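Local coordinates for protein CalS10 (Micromonospora echinospora, PDB 6UK5) that binds S-adenosylmethionine and probably methylates an amino pentose during the biosynthesis of calicheamicin, at residues T123-L128 with L151-W156. Numbering follows the deposited sequence.
Sequences TAVNFL and LVLEPW. With SAM (S-adenosylmethionine), chain D.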
loop_
_atom_site.group_PDB
_atom_site.type_symbol
_atom_site.label_atom_id
_atom_site.label_comp_id
_atom_site.label_asym_id
_atom_site.label_seq_id
_atom_site.Cartn_x
_atom_site.Cartn_y
_atom_site.Cartn_z
ATOM N N THR A 123 15.176 3.465 -19.762
ATOM C CA THR A 123 14.576 2.467 -20.652
ATOM C C THR A 123 13.433 3.047 -21.480
ATOM O O THR A 123 12.477 2.342 -21.812
ATOM C CB THR A 123 14.077 1.244 -19.870
ATOM O OG1 THR A 123 12.863 1.570 -19.178
ATOM C CG2 THR A 123 15.129 0.780 -18.866
ATOM N N ALA A 124 13.515 4.335 -21.817
ATOM C CA ALA A 124 12.433 4.964 -22.567
ATOM C C ALA A 124 12.303 4.361 -23.961
ATOM O O ALA A 124 11.187 4.156 -24.454
ATOM C CB ALA A 124 12.664 6.473 -22.652
ATOM N N VAL A 125 13.430 4.061 -24.608
ATOM C CA VAL A 125 13.384 3.537 -25.968
ATOM C C VAL A 125 12.728 2.165 -26.016
ATOM O O VAL A 125 12.174 1.773 -27.050
ATOM C CB VAL A 125 14.805 3.485 -26.558
ATOM C CG1 VAL A 125 15.573 2.295 -25.995
ATOM C CG2 VAL A 125 14.749 3.399 -28.074
ATOM N N ASN A 126 12.762 1.420 -24.919
ATOM C CA ASN A 126 12.232 0.063 -24.912
ATOM C C ASN A 126 10.720 0.010 -24.741
ATOM O O ASN A 126 10.170 -1.086 -24.593
ATOM C CB ASN A 126 12.922 -0.752 -23.821
ATOM C CG ASN A 126 14.427 -0.789 -24.000
ATOM O OD1 ASN A 126 15.151 0.007 -23.404
ATOM N ND2 ASN A 126 14.902 -1.697 -24.844
ATOM N N PHE A 127 10.041 1.154 -24.772
ATOM C CA PHE A 127 8.590 1.195 -24.895
ATOM C C PHE A 127 8.142 1.127 -26.344
ATOM O O PHE A 127 6.936 1.107 -26.611
ATOM C CB PHE A 127 8.034 2.452 -24.223
ATOM C CG PHE A 127 8.024 2.366 -22.728
ATOM C CD1 PHE A 127 6.949 1.798 -22.066
ATOM C CD2 PHE A 127 9.101 2.823 -21.986
ATOM C CE1 PHE A 127 6.938 1.700 -20.688
ATOM C CE2 PHE A 127 9.098 2.728 -20.608
ATOM C CZ PHE A 127 8.013 2.165 -19.959
ATOM N N LEU A 128 9.089 1.099 -27.274
ATOM C CA LEU A 128 8.806 0.788 -28.663
ATOM C C LEU A 128 8.729 -0.726 -28.827
ATOM O O LEU A 128 9.316 -1.487 -28.053
ATOM C CB LEU A 128 9.886 1.389 -29.561
ATOM C CG LEU A 128 10.176 2.863 -29.254
ATOM C CD1 LEU A 128 11.361 3.385 -30.044
ATOM C CD2 LEU A 128 8.939 3.703 -29.556
ATOM N N LEU A 151 25.199 11.074 -27.904
ATOM C CA LEU A 151 23.952 10.374 -27.635
ATOM C C LEU A 151 24.197 9.392 -26.500
ATOM O O LEU A 151 25.164 8.624 -26.539
ATOM C CB LEU A 151 23.448 9.656 -28.888
ATOM C CG LEU A 151 21.951 9.354 -28.949
ATOM C CD1 LEU A 151 21.482 9.379 -30.391
ATOM C CD2 LEU A 151 21.651 8.001 -28.332
ATOM N N VAL A 152 23.340 9.427 -25.485
ATOM C CA VAL A 152 23.458 8.542 -24.332
ATOM C C VAL A 152 22.112 7.869 -24.116
ATOM O O VAL A 152 21.070 8.535 -24.118
ATOM C CB VAL A 152 23.922 9.288 -23.065
ATOM C CG1 VAL A 152 25.034 10.269 -23.411
ATOM C CG2 VAL A 152 22.766 9.991 -22.381
ATOM N N LEU A 153 22.137 6.552 -23.935
ATOM C CA LEU A 153 20.930 5.738 -23.965
ATOM C C LEU A 153 21.031 4.655 -22.908
ATOM O O LEU A 153 21.966 3.849 -22.929
ATOM C CB LEU A 153 20.741 5.125 -25.355
ATOM C CG LEU A 153 19.435 4.395 -25.652
ATOM C CD1 LEU A 153 19.008 4.700 -27.075
ATOM C CD2 LEU A 153 19.596 2.901 -25.454
ATOM N N GLU A 154 20.072 4.639 -21.982
ATOM C CA GLU A 154 20.003 3.595 -20.972
ATOM C C GLU A 154 19.107 2.478 -21.491
ATOM O O GLU A 154 17.884 2.671 -21.575
ATOM C CB GLU A 154 19.459 4.150 -19.661
ATOM C CG GLU A 154 19.504 3.158 -18.505
ATOM C CD GLU A 154 18.826 3.684 -17.259
ATOM O OE1 GLU A 154 18.454 4.876 -17.242
ATOM O OE2 GLU A 154 18.659 2.903 -16.299
ATOM N N PRO A 155 19.648 1.314 -21.845
ATOM C CA PRO A 155 18.815 0.243 -22.395
ATOM C C PRO A 155 18.206 -0.635 -21.311
ATOM O O PRO A 155 18.687 -0.708 -20.179
ATOM C CB PRO A 155 19.813 -0.557 -23.241
ATOM C CG PRO A 155 21.076 -0.460 -22.456
ATOM C CD PRO A 155 21.073 0.929 -21.828
ATOM N N TRP A 156 17.123 -1.305 -21.688
ATOM C CA TRP A 156 16.553 -2.351 -20.852
ATOM C C TRP A 156 17.297 -3.665 -21.042
ATOM O O TRP A 156 17.585 -4.074 -22.171
ATOM C CB TRP A 156 15.070 -2.532 -21.191
ATOM C CG TRP A 156 14.401 -3.690 -20.505
ATOM C CD1 TRP A 156 13.798 -4.755 -21.113
ATOM C CD2 TRP A 156 14.267 -3.909 -19.093
ATOM N NE1 TRP A 156 13.296 -5.618 -20.171
ATOM C CE2 TRP A 156 13.570 -5.123 -18.923
ATOM C CE3 TRP A 156 14.666 -3.197 -17.957
ATOM C CZ2 TRP A 156 13.265 -5.641 -17.664
ATOM C CZ3 TRP A 156 14.361 -3.715 -16.707
ATOM C CH2 TRP A 156 13.670 -4.925 -16.571
HETATM N N SAM D . 13.332 10.207 -18.664
HETATM C CA SAM D . 12.138 9.730 -18.042
HETATM C C SAM D . 12.321 9.505 -16.510
HETATM O O SAM D . 13.350 8.900 -16.119
HETATM O OXT SAM D . 11.410 9.945 -15.781
HETATM C CB SAM D . 11.686 8.426 -18.713
HETATM C CG SAM D . 10.211 8.232 -18.407
HETATM S SD SAM D . 9.890 6.480 -18.705
HETATM C CE SAM D . 8.406 6.248 -17.739
HETATM C "C5'" SAM D . 9.219 6.339 -20.406
HETATM C "C4'" SAM D . 8.650 7.596 -21.077
HETATM O "O4'" SAM D . 8.756 7.443 -22.504
HETATM C "C3'" SAM D . 7.174 7.868 -20.773
HETATM O "O3'" SAM D . 7.030 9.033 -19.965
HETATM C "C2'" SAM D . 6.522 8.082 -22.154
HETATM O "O2'" SAM D . 5.736 9.267 -22.191
HETATM C "C1'" SAM D . 7.718 8.184 -23.100
HETATM N N9 SAM D . 7.484 7.643 -24.433
HETATM C C8 SAM D . 7.124 6.361 -24.766
HETATM N N7 SAM D . 7.064 6.141 -26.056
HETATM C C5 SAM D . 7.413 7.358 -26.615
HETATM C C6 SAM D . 7.562 7.785 -27.949
HETATM N N6 SAM D . 7.315 7.009 -29.009
HETATM N N1 SAM D . 7.965 9.056 -28.162
HETATM C C2 SAM D . 8.191 9.843 -27.107
HETATM N N3 SAM D . 8.073 9.558 -25.808
HETATM C C4 SAM D . 7.680 8.294 -25.629
#
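In the Rossmann-like methyltransferase fold of CalS10, the loop that follows strand 115-120 backs the S-adenosylmethionine pocket, and N126 and T123 of this loop meet W156 and E154 where the chain leaves the neighbouring parallel strand 149-153. The principal polar link runs from W156 N to N126 OD1, 2.9 Å long with 142° at the hydrogen. Its donor stands above the carbonyl plane, so neither lone pair is met directly. With CG beside its own backbone N (chi1 -58°), the N126 amide also packs against the base of the tryptophan, CG lying 3.4 Å from W156 CB; amide and indole planes are 67° apart. N126 ND2 is hydrogen-bonded to T216 O and Y223 OH, so both ends of the amide are occupied and its rotation is fixed. Cutting N126 back to an alanine would probably leave W156 N without this acceptor and open a gap beside W156 CB, besides severing the loop's side-chain link to T216 and Y223. T123 N adds a weak bond to E154 O, 3.4 Å long and strongly bent. Next to it, the T123 methyl CG2 rests 4.0 Å from W156 CA and meets the indole obliquely at CE3. The E154 carboxylate turns elsewhere, forming a salt bridge with R244 and accepting from F122 N and T242 OG1. At the end of strand 149-153, V125 and L153 cross nearly at right angles, CG1 to CD2 at 4.1 Å, and M134 of helix 131-143 also packs on V125. F127 of the 3-10 turn and L128 just after it face the cofactor: L128 CD2 lies 3.7 Å from SAM N6, and F127 CE2 comes within 3.6 Å of SAM C5', the carbon that joins the ribose to the sulfonium.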